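Local structure of tyrocidine synthetase 3 (Brevibacillus brevis, 2JGP) at residues Glu248-Phe256 against Asp363-Phe371. The protein probably forms peptide bonds in tyrocidine antibiotic assembly, its carrier domain bearing a phosphopantetheine-tethered intermediate and its condensation domain joining it to the next residue. Residues are numbered along the deposited sequence; the frame is centred on the assembly and turned at random.
Sequences ELRIQYKDF and DLEPIVGMF
Y253 reaches past G369 to give its phenol OH to the carbonyl O of M370, 2.7 Å away, while its ring edge turns onto one face of F371. Tyrosine suits both tasks. The planes stand at 67°, a T-shaped pair with CD1 of Y253 3.5 Å from CZ of F371. F371 in turn presents its own edge to the face of F256, CE2 of F371 3.8 Å from CG of F256, completing an aromatic cluster. With chi1 at -165° the tyrosine ring swings away from its own backbone N and comes alongside G369, which, lacking a side chain, lets CD1 of Y253 within 3.7 Å of its CA. Branched I367 serves two neighbours: CD1 meets the carbonyl O of I251, and CG2 the backbone N of Y253 and the edge of the F371 ring. At the outer end I251 CG1 lies on D363 CB, and the D363 carboxylate offers OD1 to R250 NH1 in a salt bridge (3.1 Å) whose hydrogen bond is bent and weak. One water accepts from I251 N and donates to D363 O; another donates to Q252 OE1 and V368 O, so each bridges the segments.

Q252 is the N-cap residue: its backbone N bonds D255 OD2 nearly straight (171°), and its OE1 takes Y253 N on a lone pair, consistent with a firmly held helix start. D255 OD1 also receives V91 N. Within the condensation domain, the contact thus sets the start of helix 253-263 on the loop leading to strand 373-379, with M370 and Y253 touching helix 101-113 and V368 packing on helix 227-241.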
ATOM      1  N   GLU A 248      10.255 -20.154   9.327  1.00 68.16           N
ATOM      2  CA  GLU A 248      10.524 -19.284  10.471  1.00 68.12           C
ATOM      3  C   GLU A 248      10.574 -17.813  10.062  1.00 67.35           C
ATOM      4  O   GLU A 248      11.010 -17.486   8.959  1.00 66.97           O
ATOM      5  CB  GLU A 248      11.843 -19.682  11.146  1.00 68.35           C
ATOM      6  CG  GLU A 248      11.844 -21.091  11.746  1.00 69.81           C
ATOM      7  CD  GLU A 248      10.887 -21.252  12.922  1.00 71.38           C
ATOM      8  OE1 GLU A 248      10.397 -20.232  13.459  1.00 73.51           O
ATOM      9  OE2 GLU A 248      10.624 -22.410  13.308  1.00 73.17           O
ATOM     10  N   LEU A 249      10.111 -16.937  10.952  1.00 66.81           N
ATOM     11  CA  LEU A 249      10.117 -15.493  10.712  1.00 66.26           C
ATOM     12  C   LEU A 249      11.369 -14.865  11.315  1.00 66.10           C
ATOM     13  O   LEU A 249      11.532 -14.841  12.536  1.00 66.18           O
ATOM     14  CB  LEU A 249       8.867 -14.845  11.321  1.00 66.09           C
ATOM     15  CG  LEU A 249       7.520 -15.278  10.732  1.00 65.72           C
ATOM     16  CD1 LEU A 249       6.381 -15.077  11.735  1.00 66.08           C
ATOM     17  CD2 LEU A 249       7.234 -14.530   9.446  1.00 65.56           C
ATOM     18  N   ARG A 250      12.250 -14.354  10.458  1.00 65.68           N
ATOM     19  CA  ARG A 250      13.498 -13.738  10.910  1.00 65.64           C
ATOM     20  C   ARG A 250      13.264 -12.450  11.685  1.00 64.75           C
ATOM     21  O   ARG A 250      13.931 -12.188  12.689  1.00 64.20           O
ATOM     22  CB  ARG A 250      14.414 -13.423   9.719  1.00 66.13           C
ATOM     23  CG  ARG A 250      15.690 -12.703  10.138  1.00 67.81           C
ATOM     24  CD  ARG A 250      16.707 -12.548   9.029  1.00 69.90           C
ATOM     25  NE  ARG A 250      17.928 -11.979   9.594  1.00 72.10           N
ATOM     26  CZ  ARG A 250      18.166 -10.678   9.770  1.00 73.99           C
ATOM     27  NH1 ARG A 250      17.286  -9.758   9.395  1.00 75.23           N
ATOM     28  NH2 ARG A 250      19.312 -10.291  10.316  1.00 75.35           N
ATOM     29  N   ILE A 251      12.333 -11.644  11.185  1.00 63.82           N
ATOM     30  CA  ILE A 251      12.110 -10.297  11.672  1.00 63.41           C
ATOM     31  C   ILE A 251      10.652 -10.156  12.104  1.00 62.87           C
ATOM     32  O   ILE A 251       9.752 -10.707  11.466  1.00 62.67           O
ATOM     33  CB  ILE A 251      12.457  -9.263  10.559  1.00 63.19           C
ATOM     34  CG1 ILE A 251      13.929  -9.394  10.127  1.00 63.52           C
ATOM     35  CG2 ILE A 251      12.184  -7.851  11.013  1.00 63.96           C
ATOM     36  CD1 ILE A 251      14.937  -9.069  11.224  1.00 63.25           C
ATOM     37  N   GLN A 252      10.436  -9.422  13.196  1.00 62.72           N
ATOM     38  CA  GLN A 252       9.076  -9.194  13.697  0.50 62.42           C
ATOM     39  C   GLN A 252       8.707  -7.719  13.662  1.00 62.12           C
ATOM     40  O   GLN A 252       9.548  -6.858  13.414  1.00 61.50           O
ATOM     41  CB  GLN A 252       8.906  -9.778  15.103  0.50 62.66           C
ATOM     42  CG  GLN A 252       8.343 -11.202  15.105  0.50 63.09           C
ATOM     43  CD  GLN A 252       6.853 -11.255  14.798  0.50 63.49           C
ATOM     44  OE1 GLN A 252       6.201 -10.217  14.593  0.50 64.77           O
ATOM     45  NE2 GLN A 252       6.302 -12.471  14.757  0.50 61.37           N
ATOM     46  N   TYR A 253       7.426  -7.422  13.876  1.00 61.48           N
ATOM     47  CA  TYR A 253       6.959  -6.039  13.777  1.00 61.23           C
ATOM     48  C   TYR A 253       7.706  -5.109  14.731  1.00 60.86           C
ATOM     49  O   TYR A 253       8.061  -3.998  14.355  1.00 60.88           O
ATOM     50  CB  TYR A 253       5.447  -5.915  14.010  1.00 61.56           C
ATOM     51  CG  TYR A 253       4.911  -4.580  13.551  1.00 61.15           C
ATOM     52  CD1 TYR A 253       4.617  -4.359  12.215  1.00 62.38           C
ATOM     53  CD2 TYR A 253       4.733  -3.523  14.444  1.00 62.05           C
ATOM     54  CE1 TYR A 253       4.152  -3.137  11.773  1.00 61.98           C
ATOM     55  CE2 TYR A 253       4.259  -2.300  14.012  1.00 62.07           C
ATOM     56  CZ  TYR A 253       3.967  -2.109  12.672  1.00 61.96           C
ATOM     57  OH  TYR A 253       3.486  -0.899  12.228  1.00 62.12           O
ATOM     58  N   LYS A 254       7.969  -5.560  15.953  1.00 60.72           N
ATOM     59  CA  LYS A 254       8.649  -4.702  16.934  1.00 60.79           C
ATOM     60  C   LYS A 254      10.056  -4.309  16.466  1.00 60.40           C
ATOM     61  O   LYS A 254      10.541  -3.232  16.807  1.00 60.04           O
ATOM     62  CB  LYS A 254       8.697  -5.354  18.319  1.00 61.19           C
ATOM     63  CG  LYS A 254       9.578  -6.587  18.455  1.00 62.13           C
ATOM     64  CD  LYS A 254       9.393  -7.178  19.848  1.00 63.68           C
ATOM     65  CE  LYS A 254      10.434  -8.229  20.170  1.00 64.95           C
ATOM     66  NZ  LYS A 254      10.302  -9.434  19.316  1.00 65.64           N
ATOM     67  N   ASP A 255      10.689  -5.177  15.675  1.00 60.32           N
ATOM     68  CA  ASP A 255      11.998  -4.883  15.084  1.00 60.59           C
ATOM     69  C   ASP A 255      11.875  -3.708  14.114  1.00 60.48           C
ATOM     70  O   ASP A 255      12.705  -2.789  14.119  1.00 60.66           O
ATOM     71  CB  ASP A 255      12.561  -6.105  14.343  1.00 60.39           C
ATOM     72  CG  ASP A 255      12.764  -7.311  15.248  1.00 61.73           C
ATOM     73  OD1 ASP A 255      13.177  -7.137  16.419  1.00 61.09           O
ATOM     74  OD2 ASP A 255      12.545  -8.452  14.769  1.00 60.88           O
ATOM     75  N   PHE A 256      10.838  -3.746  13.280  1.00 60.52           N
ATOM     76  CA  PHE A 256      10.534  -2.644  12.373  1.00 60.47           C
ATOM     77  C   PHE A 256      10.235  -1.363  13.147  1.00 60.18           C
ATOM     78  O   PHE A 256      10.748  -0.303  12.801  1.00 60.08           O
ATOM     79  CB  PHE A 256       9.350  -2.997  11.447  1.00 60.56           C
ATOM     80  CG  PHE A 256       8.720  -1.804  10.778  1.00 61.23           C
ATOM     81  CD1 PHE A 256       9.356  -1.166   9.715  1.00 62.20           C
ATOM     82  CD2 PHE A 256       7.490  -1.323  11.198  1.00 61.23           C
ATOM     83  CE1 PHE A 256       8.783  -0.072   9.106  1.00 62.78           C
ATOM     84  CE2 PHE A 256       6.912  -0.234  10.595  1.00 62.02           C
ATOM     85  CZ  PHE A 256       7.551   0.399   9.547  1.00 62.78           C
ATOM     86  N   ASP A 363      12.492  -9.048   4.181  1.00 61.55           N
ATOM     87  CA  ASP A 363      12.213  -9.443   5.566  1.00 61.38           C
ATOM     88  C   ASP A 363      10.886  -8.914   6.112  1.00 60.96           C
ATOM     89  O   ASP A 363      10.359  -9.454   7.083  1.00 60.81           O
ATOM     90  CB  ASP A 363      13.362  -9.012   6.492  1.00 61.35           C
ATOM     91  CG  ASP A 363      14.628  -9.840   6.297  1.00 61.89           C
ATOM     92  OD1 ASP A 363      15.699  -9.385   6.751  1.00 61.78           O
ATOM     93  OD2 ASP A 363      14.569 -10.936   5.696  1.00 62.61           O
ATOM     94  N   LEU A 364      10.354  -7.854   5.504  1.00 60.71           N
ATOM     95  CA  LEU A 364       9.071  -7.298   5.916  1.00 60.71           C
ATOM     96  C   LEU A 364       7.875  -7.980   5.253  1.00 60.65           C
ATOM     97  O   LEU A 364       6.749  -7.842   5.727  1.00 60.79           O
ATOM     98  CB  LEU A 364       9.019  -5.793   5.628  1.00 60.58           C
ATOM     99  CG  LEU A 364      10.092  -4.918   6.283  1.00 60.52           C
ATOM    100  CD1 LEU A 364       9.822  -3.451   5.977  1.00 60.88           C
ATOM    101  CD2 LEU A 364      10.170  -5.143   7.794  1.00 59.60           C
ATOM    102  N   GLU A 365       8.110  -8.713   4.166  1.00 60.87           N
ATOM    103  CA  GLU A 365       7.020  -9.280   3.368  1.00 61.12           C
ATOM    104  C   GLU A 365       6.117 -10.296   4.104  1.00 61.13           C
ATOM    105  O   GLU A 365       4.902 -10.302   3.875  1.00 60.81           O
ATOM    106  CB  GLU A 365       7.565  -9.882   2.057  1.00 61.25           C
ATOM    107  CG  GLU A 365       8.139  -8.825   1.100  1.00 62.48           C
ATOM    108  CD  GLU A 365       8.834  -9.420  -0.122  1.00 64.02           C
ATOM    109  OE1 GLU A 365       9.564  -8.675  -0.817  1.00 63.79           O
ATOM    110  OE2 GLU A 365       8.667 -10.630  -0.381  1.00 65.27           O
ATOM    111  N   PRO A 366       6.691 -11.146   4.984  1.00 61.06           N
ATOM    112  CA  PRO A 366       5.880 -12.182   5.628  1.00 61.26           C
ATOM    113  C   PRO A 366       5.292 -11.789   6.986  1.00 61.19           C
ATOM    114  O   PRO A 366       4.613 -12.606   7.609  1.00 61.70           O
ATOM    115  CB  PRO A 366       6.884 -13.320   5.810  1.00 61.43           C
ATOM    116  CG  PRO A 366       8.190 -12.620   6.050  1.00 61.22           C
ATOM    117  CD  PRO A 366       8.099 -11.247   5.409  1.00 61.49           C
ATOM    118  N   ILE A 367       5.534 -10.556   7.428  1.00 61.15           N
ATOM    119  CA  ILE A 367       5.168 -10.131   8.773  1.00 60.89           C
ATOM    120  C   ILE A 367       3.702  -9.707   8.856  1.00 60.98           C
ATOM    121  O   ILE A 367       3.200  -8.987   7.999  1.00 60.58           O
ATOM    122  CB  ILE A 367       6.058  -8.959   9.251  1.00 60.89           C
ATOM    123  CG1 ILE A 367       7.541  -9.359   9.226  1.00 60.34           C
ATOM    124  CG2 ILE A 367       5.654  -8.503  10.654  1.00 60.99           C
ATOM    125  CD1 ILE A 367       8.472  -8.283   9.745  1.00 60.52           C
ATOM    126  N   VAL A 368       3.021 -10.153   9.906  1.00 61.22           N
ATOM    127  CA  VAL A 368       1.688  -9.657  10.227  1.00 61.17           C
ATOM    128  C   VAL A 368       1.805  -8.352  11.038  1.00 61.41           C
ATOM    129  O   VAL A 368       2.375  -8.327  12.124  1.00 61.59           O
ATOM    130  CB  VAL A 368       0.887 -10.735  10.990  1.00 61.42           C
ATOM    131  CG1 VAL A 368      -0.460 -10.200  11.462  1.00 61.20           C
ATOM    132  CG2 VAL A 368       0.716 -11.980  10.099  1.00 61.11           C
ATOM    133  N   GLY A 369       1.277  -7.265  10.491  1.00 61.17           N
ATOM    134  CA  GLY A 369       1.407  -5.951  11.117  1.00 61.41           C
ATOM    135  C   GLY A 369       0.916  -4.854  10.198  1.00 61.44           C
ATOM    136  O   GLY A 369       0.488  -5.119   9.065  1.00 61.58           O
ATOM    137  N   MET A 370       0.990  -3.625  10.689  1.00 61.59           N
ATOM    138  CA  MET A 370       0.501  -2.461   9.969  1.00 61.80           C
ATOM    139  C   MET A 370       1.648  -1.809   9.185  1.00 61.65           C
ATOM    140  O   MET A 370       2.448  -1.059   9.756  1.00 61.44           O
ATOM    141  CB  MET A 370      -0.105  -1.466  10.964  1.00 62.33           C
ATOM    142  CG  MET A 370      -0.523  -0.146  10.359  1.00 63.29           C
ATOM    143  SD  MET A 370      -1.604  -0.358   8.940  1.00 65.52           S
ATOM    144  CE  MET A 370      -1.657   1.328   8.337  1.00 66.58           C
ATOM    145  N   PHE A 371       1.725  -2.097   7.887  1.00 61.69           N
ATOM    146  CA  PHE A 371       2.790  -1.555   7.021  1.00 61.80           C
ATOM    147  C   PHE A 371       2.292  -0.578   5.957  1.00 61.95           C
ATOM    148  O   PHE A 371       3.039   0.317   5.534  1.00 61.81           O
ATOM    149  CB  PHE A 371       3.547  -2.694   6.336  1.00 62.00           C
ATOM    150  CG  PHE A 371       4.399  -3.506   7.272  1.00 62.47           C
ATOM    151  CD1 PHE A 371       3.965  -4.744   7.739  1.00 61.50           C
ATOM    152  CD2 PHE A 371       5.634  -3.035   7.688  1.00 62.67           C
ATOM    153  CE1 PHE A 371       4.749  -5.493   8.604  1.00 61.82           C
ATOM    154  CE2 PHE A 371       6.419  -3.776   8.553  1.00 62.70           C
ATOM    155  CZ  PHE A 371       5.974  -5.013   9.011  1.00 62.20           C
TER
HETATM  156  O   HOH W   1      10.242 -11.550   8.762  1.00 39.72           O
HETATM  157  O   HOH W   2       3.324 -10.259  13.732  1.00 36.56           O